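Local coordinates for predicted phosphatase, HAD family (Clostridium acetobutylicum, PDB 3MC1), which is a predicted phosphatase of the haloacid dehalogenase (HAD) superfamily, probably hydrolysing phosphate esters with the help of a bound metal ion, at residues T23-Y28 with R74-A79; K80-N85 with K117-H122; P181-T186 with Y202-V207. One frame throughout, in Å; residues are numbered along the deposited sequence.

Interaction 1: T23-Y28 with R74-A79; sequences TKSVKY and RDYFKA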
ATOM      1  N   THR A  23     -11.817  -1.568   6.478  1.00 16.47           N
ATOM      2  CA  THR A  23     -12.231  -1.951   7.826  1.00 18.85           C
ATOM      3  C   THR A  23     -13.619  -2.580   7.792  1.00 19.72           C
ATOM      4  O   THR A  23     -13.916  -3.485   8.576  1.00 20.24           O
ATOM      5  CB  THR A  23     -12.212  -0.753   8.809  1.00 18.37           C
ATOM      6  OG1 THR A  23     -13.032   0.306   8.306  1.00 21.14           O
ATOM      7  CG2 THR A  23     -10.782  -0.254   9.013  1.00 19.24           C
ATOM      8  N   LYS A  24     -14.464  -2.116   6.873  1.00 18.35           N
ATOM      9  CA  LYS A  24     -15.800  -2.675   6.748  1.00 17.87           C
ATOM     10  C   LYS A  24     -15.750  -4.101   6.192  1.00 16.52           C
ATOM     11  O   LYS A  24     -16.544  -4.951   6.594  1.00 16.34           O
ATOM     12  CB  LYS A  24     -16.680  -1.774   5.873  1.00 17.83           C
ATOM     13  CG  LYS A  24     -17.285  -0.614   6.643  1.00 17.28           C
ATOM     14  CD  LYS A  24     -18.155   0.290   5.779  1.00 19.09           C
ATOM     15  CE  LYS A  24     -18.718   1.433   6.619  1.00 20.51           C
ATOM     16  NZ  LYS A  24     -19.631   2.328   5.859  1.00 20.41           N
ATOM     17  N   SER A  25     -14.808  -4.369   5.288  1.00 13.56           N
ATOM     18  CA  SER A  25     -14.664  -5.706   4.718  1.00 12.37           C
ATOM     19  C   SER A  25     -14.144  -6.667   5.792  1.00 14.21           C
ATOM     20  O   SER A  25     -14.543  -7.830   5.849  1.00 14.07           O
ATOM     21  CB  SER A  25     -13.703  -5.689   3.517  1.00 10.67           C
ATOM     22  OG  SER A  25     -14.197  -4.850   2.486  1.00 11.68           O
ATOM     23  N   VAL A  26     -13.247  -6.178   6.640  1.00 14.45           N
ATOM     24  CA  VAL A  26     -12.705  -7.000   7.714  1.00 15.91           C
ATOM     25  C   VAL A  26     -13.816  -7.284   8.734  1.00 18.27           C
ATOM     26  O   VAL A  26     -13.972  -8.416   9.183  1.00 19.03           O
ATOM     27  CB  VAL A  26     -11.533  -6.286   8.420  1.00 15.34           C
ATOM     28  CG1 VAL A  26     -11.004  -7.144   9.573  1.00 14.92           C
ATOM     29  CG2 VAL A  26     -10.431  -6.003   7.404  1.00 13.77           C
ATOM     30  N   LYS A  27     -14.584  -6.255   9.088  1.00 20.37           N
ATOM     31  CA  LYS A  27     -15.674  -6.427  10.046  1.00 23.83           C
ATOM     32  C   LYS A  27     -16.685  -7.425   9.500  1.00 25.13           C
ATOM     33  O   LYS A  27     -17.198  -8.269  10.240  1.00 25.44           O
ATOM     34  CB  LYS A  27     -16.373  -5.094  10.333  1.00 24.99           C
ATOM     35  CG  LYS A  27     -17.559  -5.236  11.279  1.00 27.66           C
ATOM     36  CD  LYS A  27     -18.430  -3.989  11.281  1.00 31.77           C
ATOM     37  CE  LYS A  27     -18.137  -3.082  12.464  1.00 34.04           C
ATOM     38  NZ  LYS A  27     -18.676  -3.645  13.742  1.00 37.06           N
ATOM     39  N   TYR A  28     -16.972  -7.324   8.204  1.00 24.82           N
ATOM     40  CA  TYR A  28     -17.915  -8.237   7.563  1.00 23.98           C
ATOM     41  C   TYR A  28     -17.399  -9.668   7.671  1.00 24.42           C
ATOM     42  O   TYR A  28     -18.165 -10.600   7.921  1.00 24.05           O
ATOM     43  CB  TYR A  28     -18.092  -7.893   6.081  1.00 21.69           C
ATOM     44  CG  TYR A  28     -18.818  -8.977   5.322  1.00 20.36           C
ATOM     45  CD1 TYR A  28     -20.203  -9.109   5.415  1.00 21.44           C
ATOM     46  CD2 TYR A  28     -18.117  -9.911   4.556  1.00 19.88           C
ATOM     47  CE1 TYR A  28     -20.877 -10.144   4.769  1.00 19.52           C
ATOM     48  CE2 TYR A  28     -18.780 -10.953   3.903  1.00 18.39           C
ATOM     49  CZ  TYR A  28     -20.162 -11.061   4.020  1.00 21.10           C
ATOM     50  OH  TYR A  28     -20.830 -12.095   3.405  1.00 19.03           O
ATOM     51  N   ARG A  74     -13.299 -10.413   0.718  1.00 11.83           N
ATOM     52  CA  ARG A  74     -13.453 -10.087  -0.697  1.00 13.30           C
ATOM     53  C   ARG A  74     -14.881 -10.065  -1.219  1.00 15.91           C
ATOM     54  O   ARG A  74     -15.178  -9.307  -2.138  1.00 13.18           O
ATOM     55  CB  ARG A  74     -12.584 -11.013  -1.540  1.00 13.99           C
ATOM     56  CG  ARG A  74     -11.100 -10.692  -1.370  1.00 14.32           C
ATOM     57  CD  ARG A  74     -10.215 -11.721  -2.031  1.00 15.47           C
ATOM     58  NE  ARG A  74      -8.800 -11.413  -1.843  1.00 15.00           N
ATOM     59  CZ  ARG A  74      -7.811 -12.228  -2.194  1.00 16.64           C
ATOM     60  NH1 ARG A  74      -8.089 -13.402  -2.745  1.00 17.82           N
ATOM     61  NH2 ARG A  74      -6.549 -11.875  -1.997  1.00 15.96           N
ATOM     62  N   ASP A  75     -15.762 -10.886  -0.644  1.00 16.11           N
ATOM     63  CA  ASP A  75     -17.160 -10.896  -1.065  1.00 17.34           C
ATOM     64  C   ASP A  75     -17.708  -9.486  -0.955  1.00 16.63           C
ATOM     65  O   ASP A  75     -18.493  -9.046  -1.799  1.00 18.51           O
ATOM     66  CB  ASP A  75     -18.020 -11.806  -0.174  1.00 21.01           C
ATOM     67  CG  ASP A  75     -17.560 -13.243  -0.182  1.00 23.91           C
ATOM     68  OD1 ASP A  75     -17.120 -13.730  -1.245  1.00 27.00           O
ATOM     69  OD2 ASP A  75     -17.662 -13.896   0.878  1.00 28.31           O
ATOM     70  N   TYR A  76     -17.303  -8.788   0.102  1.00 15.59           N
ATOM     71  CA  TYR A  76     -17.749  -7.426   0.339  1.00 15.41           C
ATOM     72  C   TYR A  76     -16.851  -6.373  -0.326  1.00 14.47           C
ATOM     73  O   TYR A  76     -17.339  -5.379  -0.866  1.00 12.00           O
ATOM     74  CB  TYR A  76     -17.800  -7.145   1.837  1.00 15.05           C
ATOM     75  CG  TYR A  76     -18.254  -5.743   2.165  1.00 17.91           C
ATOM     76  CD1 TYR A  76     -19.614  -5.426   2.262  1.00 19.38           C
ATOM     77  CD2 TYR A  76     -17.325  -4.713   2.333  1.00 17.30           C
ATOM     78  CE1 TYR A  76     -20.032  -4.116   2.516  1.00 20.55           C
ATOM     79  CE2 TYR A  76     -17.729  -3.410   2.584  1.00 17.89           C
ATOM     80  CZ  TYR A  76     -19.081  -3.114   2.676  1.00 21.52           C
ATOM     81  OH  TYR A  76     -19.470  -1.820   2.938  1.00 21.85           O
ATOM     82  N   PHE A  77     -15.539  -6.584  -0.263  1.00 14.37           N
ATOM     83  CA  PHE A  77     -14.598  -5.622  -0.840  1.00 12.79           C
ATOM     84  C   PHE A  77     -14.691  -5.467  -2.350  1.00 14.19           C
ATOM     85  O   PHE A  77     -14.703  -4.352  -2.866  1.00 13.38           O
ATOM     86  CB  PHE A  77     -13.163  -5.998  -0.484  1.00 10.47           C
ATOM     87  CG  PHE A  77     -12.158  -4.969  -0.910  1.00 12.51           C
ATOM     88  CD1 PHE A  77     -11.953  -3.836  -0.137  1.00 12.09           C
ATOM     89  CD2 PHE A  77     -11.453  -5.109  -2.104  1.00 12.37           C
ATOM     90  CE1 PHE A  77     -11.057  -2.847  -0.543  1.00 15.81           C
ATOM     91  CE2 PHE A  77     -10.551  -4.122  -2.520  1.00 13.07           C
ATOM     92  CZ  PHE A  77     -10.357  -2.993  -1.737  1.00 12.15           C
ATOM     93  N   LYS A  78     -14.753  -6.582  -3.063  1.00 15.07           N
ATOM     94  CA  LYS A  78     -14.804  -6.522  -4.515  1.00 15.71           C
ATOM     95  C   LYS A  78     -15.992  -5.736  -5.055  1.00 18.02           C
ATOM     96  O   LYS A  78     -15.916  -5.161  -6.142  1.00 18.12           O
ATOM     97  CB  LYS A  78     -14.851  -7.933  -5.098  1.00 14.96           C
ATOM     98  CG  LYS A  78     -16.202  -8.618  -4.888  1.00 16.43           C
ATOM     99  CD  LYS A  78     -16.164 -10.077  -5.292  1.00 16.29           C
ATOM    100  CE  LYS A  78     -17.543 -10.730  -5.141  1.00 16.45           C
ATOM    101  NZ  LYS A  78     -17.502 -12.184  -5.479  1.00 17.16           N
ATOM    102  N   ALA A  79     -17.078  -5.690  -4.291  1.00 16.48           N
ATOM    103  CA  ALA A  79     -18.294  -5.032  -4.758  1.00 18.84           C
ATOM    104  C   ALA A  79     -18.669  -3.730  -4.080  1.00 18.72           C
ATOM    105  O   ALA A  79     -19.392  -2.919  -4.659  1.00 20.95           O
ATOM    106  CB  ALA A  79     -19.476  -6.016  -4.664  1.00 18.21           C
TER

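Interaction 2: K80-N85 with K117-H122; sequences KGMFEN and KQILEH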
ATOM      1  N   LYS A  80     -18.192  -3.523  -2.860  1.00 17.16           N
ATOM      2  CA  LYS A  80     -18.532  -2.309  -2.137  1.00 19.01           C
ATOM      3  C   LYS A  80     -17.329  -1.660  -1.492  1.00 17.96           C
ATOM      4  O   LYS A  80     -17.113  -0.463  -1.647  1.00 16.53           O
ATOM      5  CB  LYS A  80     -19.564  -2.612  -1.044  1.00 23.17           C
ATOM      6  CG  LYS A  80     -20.922  -3.033  -1.550  1.00 27.06           C
ATOM      7  CD  LYS A  80     -21.962  -1.961  -1.273  1.00 33.59           C
ATOM      8  CE  LYS A  80     -22.067  -1.652   0.219  1.00 34.55           C
ATOM      9  NZ  LYS A  80     -23.081  -0.589   0.464  1.00 36.64           N
ATOM     10  N   GLY A  81     -16.562  -2.459  -0.758  1.00 14.90           N
ATOM     11  CA  GLY A  81     -15.393  -1.946  -0.068  1.00 16.90           C
ATOM     12  C   GLY A  81     -14.419  -1.113  -0.886  1.00 17.52           C
ATOM     13  O   GLY A  81     -14.007  -0.035  -0.449  1.00 18.41           O
HETATM   14  N   MSE A  82     -14.036  -1.596  -2.065  1.00 15.14           N
HETATM   15  CA  MSE A  82     -13.075  -0.864  -2.893  1.00 17.77           C
HETATM   16  C   MSE A  82     -13.527   0.544  -3.262  1.00 18.91           C
HETATM   17  O   MSE A  82     -12.693   1.413  -3.523  1.00 16.97           O
HETATM   18  CB  MSE A  82     -12.747  -1.650  -4.177  1.00 18.15           C
HETATM   19  CG  MSE A  82     -13.925  -1.876  -5.116  1.00 23.29           C
HETATM   20 SE   MSE A  82     -13.341  -2.318  -6.935  1.00 30.23          SE
HETATM   21  CE  MSE A  82     -12.911  -0.509  -7.541  1.00 34.42           C
ATOM     22  N   PHE A  83     -14.841   0.770  -3.266  1.00 18.69           N
ATOM     23  CA  PHE A  83     -15.409   2.070  -3.613  1.00 19.29           C
ATOM     24  C   PHE A  83     -15.558   3.006  -2.412  1.00 18.01           C
ATOM     25  O   PHE A  83     -15.655   4.215  -2.584  1.00 17.88           O
ATOM     26  CB  PHE A  83     -16.769   1.877  -4.305  1.00 20.01           C
ATOM     27  CG  PHE A  83     -16.697   1.026  -5.549  1.00 23.24           C
ATOM     28  CD1 PHE A  83     -15.931   1.426  -6.640  1.00 23.10           C
ATOM     29  CD2 PHE A  83     -17.378  -0.188  -5.622  1.00 21.98           C
ATOM     30  CE1 PHE A  83     -15.842   0.631  -7.786  1.00 22.78           C
ATOM     31  CE2 PHE A  83     -17.296  -0.989  -6.762  1.00 23.81           C
ATOM     32  CZ  PHE A  83     -16.524  -0.579  -7.847  1.00 24.58           C
ATOM     33  N   GLU A  84     -15.591   2.445  -1.207  1.00 17.20           N
ATOM     34  CA  GLU A  84     -15.686   3.239   0.021  1.00 17.81           C
ATOM     35  C   GLU A  84     -14.226   3.602   0.236  1.00 16.74           C
ATOM     36  O   GLU A  84     -13.541   3.114   1.138  1.00 14.74           O
ATOM     37  CB  GLU A  84     -16.254   2.366   1.143  1.00 16.75           C
ATOM     38  CG  GLU A  84     -17.611   1.771   0.750  1.00 18.51           C
ATOM     39  CD  GLU A  84     -18.284   0.987   1.864  1.00 21.42           C
ATOM     40  OE1 GLU A  84     -17.680   0.018   2.367  1.00 19.44           O
ATOM     41  OE2 GLU A  84     -19.425   1.341   2.230  1.00 23.79           O
ATOM     42  N   ASN A  85     -13.786   4.495  -0.638  1.00 19.32           N
ATOM     43  CA  ASN A  85     -12.402   4.910  -0.752  1.00 16.90           C
ATOM     44  C   ASN A  85     -12.349   6.391  -1.142  1.00 20.30           C
ATOM     45  O   ASN A  85     -13.354   6.967  -1.564  1.00 18.40           O
ATOM     46  CB  ASN A  85     -11.814   4.081  -1.884  1.00 14.78           C
ATOM     47  CG  ASN A  85     -10.366   3.766  -1.707  1.00 13.17           C
ATOM     48  OD1 ASN A  85      -9.623   4.503  -1.071  1.00 13.38           O
ATOM     49  ND2 ASN A  85      -9.943   2.654  -2.306  1.00 15.04           N
ATOM     50  N   LYS A 117      -5.772  -2.124  -9.659  1.00 14.73           N
ATOM     51  CA  LYS A 117      -5.999  -1.570 -10.984  1.00 15.55           C
ATOM     52  C   LYS A 117      -7.405  -0.964 -11.094  1.00 16.77           C
ATOM     53  O   LYS A 117      -7.566   0.161 -11.574  1.00 16.16           O
ATOM     54  CB  LYS A 117      -5.806  -2.669 -12.034  1.00 20.08           C
ATOM     55  CG  LYS A 117      -5.772  -2.162 -13.456  1.00 22.64           C
ATOM     56  CD  LYS A 117      -5.516  -3.297 -14.426  1.00 26.11           C
ATOM     57  CE  LYS A 117      -4.916  -2.768 -15.716  1.00 28.91           C
ATOM     58  NZ  LYS A 117      -3.587  -2.130 -15.457  1.00 32.13           N
ATOM     59  N   GLN A 118      -8.418  -1.706 -10.635  1.00 15.37           N
ATOM     60  CA  GLN A 118      -9.801  -1.228 -10.682  1.00 15.10           C
ATOM     61  C   GLN A 118      -9.947   0.068  -9.921  1.00 14.67           C
ATOM     62  O   GLN A 118     -10.650   0.978 -10.356  1.00 17.05           O
ATOM     63  CB  GLN A 118     -10.768  -2.228 -10.042  1.00 17.88           C
ATOM     64  CG  GLN A 118     -10.991  -3.508 -10.781  1.00 20.21           C
ATOM     65  CD  GLN A 118     -12.028  -4.360 -10.073  1.00 21.03           C
ATOM     66  OE1 GLN A 118     -13.220  -4.032 -10.067  1.00 19.61           O
ATOM     67  NE2 GLN A 118     -11.574  -5.443  -9.451  1.00 22.32           N
ATOM     68  N   ILE A 119      -9.310   0.130  -8.757  1.00 11.20           N
ATOM     69  CA  ILE A 119      -9.369   1.306  -7.905  1.00 11.15           C
ATOM     70  C   ILE A 119      -8.684   2.517  -8.548  1.00 12.75           C
ATOM     71  O   ILE A 119      -9.262   3.601  -8.601  1.00 14.62           O
ATOM     72  CB  ILE A 119      -8.719   0.996  -6.529  1.00 11.72           C
ATOM     73  CG1 ILE A 119      -9.615   0.024  -5.749  1.00  9.74           C
ATOM     74  CG2 ILE A 119      -8.510   2.268  -5.739  1.00 10.30           C
ATOM     75  CD1 ILE A 119      -8.911  -0.623  -4.566  1.00 10.09           C
ATOM     76  N   LEU A 120      -7.460   2.333  -9.036  1.00 14.28           N
ATOM     77  CA  LEU A 120      -6.725   3.440  -9.650  1.00 14.76           C
ATOM     78  C   LEU A 120      -7.396   3.946 -10.930  1.00 16.35           C
ATOM     79  O   LEU A 120      -7.368   5.142 -11.226  1.00 18.02           O
ATOM     80  CB  LEU A 120      -5.277   3.020  -9.906  1.00 13.64           C
ATOM     81  CG  LEU A 120      -4.504   2.820  -8.594  1.00 14.84           C
ATOM     82  CD1 LEU A 120      -3.149   2.180  -8.838  1.00 14.07           C
ATOM     83  CD2 LEU A 120      -4.360   4.169  -7.900  1.00 16.98           C
ATOM     84  N   GLU A 121      -8.012   3.043 -11.683  1.00 18.39           N
ATOM     85  CA  GLU A 121      -8.716   3.442 -12.893  1.00 19.65           C
ATOM     86  C   GLU A 121     -10.007   4.137 -12.471  1.00 20.49           C
ATOM     87  O   GLU A 121     -10.396   5.160 -13.042  1.00 18.84           O
ATOM     88  CB  GLU A 121      -9.022   2.226 -13.766  1.00 18.64           C
ATOM     89  CG  GLU A 121      -7.782   1.447 -14.160  1.00 25.20           C
ATOM     90  CD  GLU A 121      -8.071   0.350 -15.166  1.00 26.82           C
ATOM     91  OE1 GLU A 121      -9.212  -0.161 -15.182  1.00 30.85           O
ATOM     92  OE2 GLU A 121      -7.153  -0.011 -15.928  1.00 25.00           O
ATOM     93  N   HIS A 122     -10.665   3.586 -11.452  1.00 20.74           N
ATOM     94  CA  HIS A 122     -11.901   4.171 -10.942  1.00 19.34           C
ATOM     95  C   HIS A 122     -11.654   5.621 -10.535  1.00 19.79           C
ATOM     96  O   HIS A 122     -12.485   6.499 -10.770  1.00 20.24           O
ATOM     97  CB  HIS A 122     -12.397   3.385  -9.721  1.00 21.52           C
ATOM     98  CG  HIS A 122     -13.626   3.964  -9.086  1.00 21.72           C
ATOM     99  ND1 HIS A 122     -14.876   3.879  -9.665  1.00 24.04           N
ATOM    100  CD2 HIS A 122     -13.794   4.652  -7.934  1.00 21.88           C
ATOM    101  CE1 HIS A 122     -15.758   4.490  -8.896  1.00 23.25           C
ATOM    102  NE2 HIS A 122     -15.128   4.969  -7.837  1.00 24.62           N
TER
HETATM  103  O   HOH W   1     -15.507   5.802  -4.660  1.00 29.87           O

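Interaction 3: P181-T186 with Y202-V207; sequences PSIGVT and YIVNSV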
ATOM      1  N   PRO A 181      16.025   3.230  -0.951  1.00 19.82           N
ATOM      2  CA  PRO A 181      15.812   4.181   0.139  1.00 18.05           C
ATOM      3  C   PRO A 181      14.297   4.297   0.224  1.00 18.66           C
ATOM      4  O   PRO A 181      13.592   4.018  -0.757  1.00 15.87           O
ATOM      5  CB  PRO A 181      16.466   5.456  -0.378  1.00 19.05           C
ATOM      6  CG  PRO A 181      16.297   5.344  -1.855  1.00 22.19           C
ATOM      7  CD  PRO A 181      16.605   3.890  -2.131  1.00 18.66           C
ATOM      8  N   SER A 182      13.797   4.686   1.388  1.00 18.35           N
ATOM      9  CA  SER A 182      12.366   4.817   1.565  1.00 18.17           C
ATOM     10  C   SER A 182      11.976   6.133   2.215  1.00 17.12           C
ATOM     11  O   SER A 182      12.707   6.675   3.043  1.00 17.61           O
ATOM     12  CB  SER A 182      11.837   3.662   2.417  1.00 19.16           C
ATOM     13  OG  SER A 182      12.498   3.602   3.670  1.00 20.79           O
ATOM     14  N   ILE A 183      10.834   6.656   1.791  1.00 15.01           N
ATOM     15  CA  ILE A 183      10.277   7.862   2.368  1.00 13.22           C
ATOM     16  C   ILE A 183       8.976   7.386   3.010  1.00 13.50           C
ATOM     17  O   ILE A 183       8.085   6.875   2.322  1.00 14.49           O
ATOM     18  CB  ILE A 183       9.906   8.922   1.324  1.00 12.92           C
ATOM     19  CG1 ILE A 183      11.135   9.365   0.527  1.00 14.40           C
ATOM     20  CG2 ILE A 183       9.292  10.134   2.045  1.00 11.12           C
ATOM     21  CD1 ILE A 183      10.816  10.438  -0.519  1.00 14.64           C
ATOM     22  N   GLY A 184       8.880   7.524   4.325  1.00 13.31           N
ATOM     23  CA  GLY A 184       7.672   7.119   5.008  1.00 13.13           C
ATOM     24  C   GLY A 184       6.788   8.340   5.174  1.00 14.67           C
ATOM     25  O   GLY A 184       7.293   9.442   5.404  1.00 14.57           O
ATOM     26  N   VAL A 185       5.478   8.167   5.026  1.00 12.74           N
ATOM     27  CA  VAL A 185       4.556   9.287   5.197  1.00 12.92           C
ATOM     28  C   VAL A 185       3.711   9.002   6.430  1.00 14.33           C
ATOM     29  O   VAL A 185       3.339   7.856   6.676  1.00 12.31           O
ATOM     30  CB  VAL A 185       3.650   9.475   3.955  1.00 11.09           C
ATOM     31  CG1 VAL A 185       4.528   9.593   2.702  1.00 11.95           C
ATOM     32  CG2 VAL A 185       2.671   8.318   3.830  1.00 10.77           C
ATOM     33  N   THR A 186       3.416  10.044   7.206  1.00 13.56           N
ATOM     34  CA  THR A 186       2.631   9.882   8.425  1.00 17.00           C
ATOM     35  C   THR A 186       1.163  10.268   8.296  1.00 16.20           C
ATOM     36  O   THR A 186       0.425  10.193   9.275  1.00 17.50           O
ATOM     37  CB  THR A 186       3.238  10.685   9.606  1.00 18.02           C
ATOM     38  OG1 THR A 186       3.372  12.060   9.228  1.00 20.04           O
ATOM     39  CG2 THR A 186       4.613  10.122   9.998  1.00 20.05           C
ATOM     40  N   TYR A 202      13.572   8.371   5.180  1.00 32.52           N
ATOM     41  CA  TYR A 202      13.047   9.736   5.131  1.00 28.74           C
ATOM     42  C   TYR A 202      11.615   9.677   5.665  1.00 25.91           C
ATOM     43  O   TYR A 202      10.924   8.684   5.439  1.00 24.78           O
ATOM     44  CB  TYR A 202      13.031  10.245   3.692  1.00 32.56           C
ATOM     45  CG  TYR A 202      14.293   9.945   2.924  1.00 37.12           C
ATOM     46  CD1 TYR A 202      15.266  10.920   2.738  1.00 40.24           C
ATOM     47  CD2 TYR A 202      14.546   8.664   2.427  1.00 38.41           C
ATOM     48  CE1 TYR A 202      16.455  10.621   2.083  1.00 41.80           C
ATOM     49  CE2 TYR A 202      15.741   8.367   1.772  1.00 39.47           C
ATOM     50  CZ  TYR A 202      16.691   9.352   1.612  1.00 41.53           C
ATOM     51  OH  TYR A 202      17.899   9.073   1.010  1.00 43.80           O
ATOM     52  N   ILE A 203      11.171  10.720   6.369  1.00 22.55           N
ATOM     53  CA  ILE A 203       9.814  10.751   6.928  1.00 19.73           C
ATOM     54  C   ILE A 203       9.134  12.110   6.760  1.00 21.03           C
ATOM     55  O   ILE A 203       9.668  13.137   7.188  1.00 19.95           O
ATOM     56  CB  ILE A 203       9.824  10.391   8.430  1.00 18.55           C
ATOM     57  CG1 ILE A 203      10.492   9.026   8.638  1.00 17.32           C
ATOM     58  CG2 ILE A 203       8.403  10.336   8.959  1.00 16.87           C
ATOM     59  CD1 ILE A 203      10.599   8.598  10.088  1.00 16.76           C
ATOM     60  N   VAL A 204       7.954  12.109   6.139  1.00 18.26           N
ATOM     61  CA  VAL A 204       7.201  13.340   5.907  1.00 17.90           C
ATOM     62  C   VAL A 204       5.776  13.250   6.450  1.00 19.66           C
ATOM     63  O   VAL A 204       5.208  12.159   6.561  1.00 19.44           O
ATOM     64  CB  VAL A 204       7.142  13.697   4.400  1.00 16.29           C
ATOM     65  CG1 VAL A 204       8.559  13.776   3.838  1.00 15.10           C
ATOM     66  CG2 VAL A 204       6.301  12.680   3.644  1.00 15.45           C
ATOM     67  N   ASN A 205       5.193  14.398   6.777  1.00 18.84           N
ATOM     68  CA  ASN A 205       3.845  14.420   7.342  1.00 21.55           C
ATOM     69  C   ASN A 205       2.733  14.890   6.404  1.00 20.83           C
ATOM     70  O   ASN A 205       1.569  14.948   6.804  1.00 22.20           O
ATOM     71  CB  ASN A 205       3.846  15.277   8.604  1.00 23.46           C
ATOM     72  CG  ASN A 205       4.400  16.660   8.355  1.00 29.21           C
ATOM     73  OD1 ASN A 205       3.831  17.444   7.593  1.00 32.45           O
ATOM     74  ND2 ASN A 205       5.529  16.967   8.989  1.00 35.18           N
ATOM     75  N   SER A 206       3.075  15.223   5.165  1.00 19.36           N
ATOM     76  CA  SER A 206       2.070  15.675   4.207  1.00 20.33           C
ATOM     77  C   SER A 206       2.505  15.360   2.784  1.00 19.74           C
ATOM     78  O   SER A 206       3.678  15.085   2.532  1.00 20.58           O
ATOM     79  CB  SER A 206       1.854  17.184   4.321  1.00 20.24           C
ATOM     80  OG  SER A 206       2.976  17.875   3.800  1.00 20.83           O
ATOM     81  N   VAL A 207       1.556  15.418   1.853  1.00 19.56           N
ATOM     82  CA  VAL A 207       1.834  15.151   0.449  1.00 18.66           C
ATOM     83  C   VAL A 207       2.775  16.212  -0.115  1.00 21.32           C
ATOM     84  O   VAL A 207       3.613  15.917  -0.965  1.00 21.31           O
ATOM     85  CB  VAL A 207       0.523  15.124  -0.392  1.00 18.15           C
ATOM     86  CG1 VAL A 207       0.844  14.951  -1.872  1.00 19.48           C
ATOM     87  CG2 VAL A 207      -0.374  13.994   0.080  1.00 18.65           C
TER

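Interaction 1: T23-Y28 with R74-A79
The Y76 and F77 rings both receive the hydroxyl of S25 at the edge, close to the ring plane, while the Y28 ring meets the CB atoms of Y76 and D75 at a slant. S25 OG lies 3.1 Å from Y76 CD2, on the rim of the tyrosine, and its approach to F77 is closest at the root of that side chain, 3.3 Å from F77 CB. The ring edges present only C-H groups to it, and the hydroxyl is hydrogen-bonded to G21 O of its own helix. Its torsion allows this: OG sits beside the backbone N, opposite the carbonyl carbon (chi1 -61°), within range of the carbonyl one turn earlier. Serine suits the place because it is small and can satisfy its polar atom locally, and the S25 and F77 CA atoms come within 5.6 Å.

The segments belong to helices 19-31 and 63-81, a nearly antiparallel pair whose local axes approach to 8.4 Å at 153°. Their pairing is consistent with the helical cap that many HAD phosphatases insert after the first core strand. The last turn of segment 74-79 is widened into a pi-type turn at 77-79.

Y76 buries more surface here than any other residue. With CG anti to the backbone N (chi1 180°), its ring reaches across to helix 19-31, and its hydroxyl lies 3.8 Å from K24 CD and bonds to E84. K24 serves as an aliphatic arm here: CB and CD lie against the hydroxyl end of the tyrosine while the extended chain takes NZ on to a salt bridge with E20. At the other end of the contact, Y28 CD2 rests 3.9 Å from Y76 CB, and the Y28 hydroxyl is hydrogen-bonded to K32 NZ at the partly exposed margin.

Interaction 2: K80-N85 with K117-H122
The chain leaves helix 63-81 through a type I beta turn from G81 to E84, and M82 within it comes closest to helix 113-122, its CA 6.6 Å from that of I119. M82, a selenomethionine, fills the buried centre. CG stands between the backbone N and the carbonyl carbon (chi1 63°), and a bend at chi3 brings the methyl CE against the other helix, 3.8 Å from I119 CG1 and 3.7 Å from Q118 CB. Q118 crosses this chain at about a right angle, with OE1 3.6 Å from the selenium. A long, unbranched, flexible side chain can mould itself to both the polar Q118 and the branched I119.

In HAD phosphatases with a helical cap inserted after the first strand, as seems the case here, the chain then rejoins the Rossmann-like core; segment 80-85, on this return path, packs on the core helix 113-122. The N85 side chain is about 11 Å from the sodium ion. Its ND2 donates to M82 O at 3.3 Å with the acceptor almost in the amide plane, tying the residue just after the turn back to M82 within it, and also meets I119 CG2.

At the exposed end, F83 and H122 form a T-shaped pair: the phenyl edge points at one imidazole face, centroids 5.0 Å apart and planes at 63°, with F83 CD1 over the centre of the histidine ring. A water hydrogen-bonded to F83 O makes a second, weak link to H122 NE2.

Interaction 3: P181-T186 with Y202-V207
Strands 182-185 and 202-204 are the two arms of a beta-alpha-beta unit, joined through helix 192-198 and lying side by side at one end of the parallel sheet. Their backbones interlock as neighbouring parallel strands do. Y202 O accepts from G184 N at 2.6 Å, a nearly straight bond (169° at the hydrogen) although the donor is tilted from the carbonyl plane. G184 O in turn accepts from V204 N at 2.8 Å, and V204 O from T186 N. CA-H...O contacts supplement these bonds, as from I203 CA to G184 O. On the other side, I183 and V185 bond to strand 162-166.

I183, V185, Y202 and V204 share one face of the sheet. I183 CG1 lies 3.8 Å from Y202 CB, and V185 CG1 touches V204 CG2 at 3.7 Å; the beta-branched I183, V185 and V204 suit an extended backbone and pack closely on this face. V185 also packs on D167, a ligand of the bound sodium ion. Helix 207-215 covers I183, Y202 and V204. The Y202 ring, with CG opposite its carbonyl carbon (chi1 -45°), runs back along the neighbouring strand to bring CE2 to P181 CB. Across the sheet, G184 adds no side chain beside I203. There T186 CG2 lies 3.9 Å from I203 CG2, the two side chains crossing at about a right angle, and both pack on Y192 and L195 of the connecting helix.

S206 is the N-cap of helix 207-215, its OG accepting from E209 N. Parallel pairing of this kind, with helices on both faces, is typical of the Rossmann-like alpha/beta core of HAD hydrolases.

From the N terminus, helix 19-31 gives the first partner of interaction 1, which closes a loop about half helical when helix 63-81 folds back along it. Interaction 2 opens just after, as that helix ends, and closes by reaching helix 113-122 past strand 104-109. The two are joined by the Y76-E84 bond and by F77, whose ring packs on I119, so helix 63-81 and its exit probably connect cap and core. Interaction 3 closes the short beta-alpha-beta loop near the C terminus, on the other side of the chain's centre, about 13 Å from interaction 2 at the nearest atoms. The three follow in series, neither nested nor crossing.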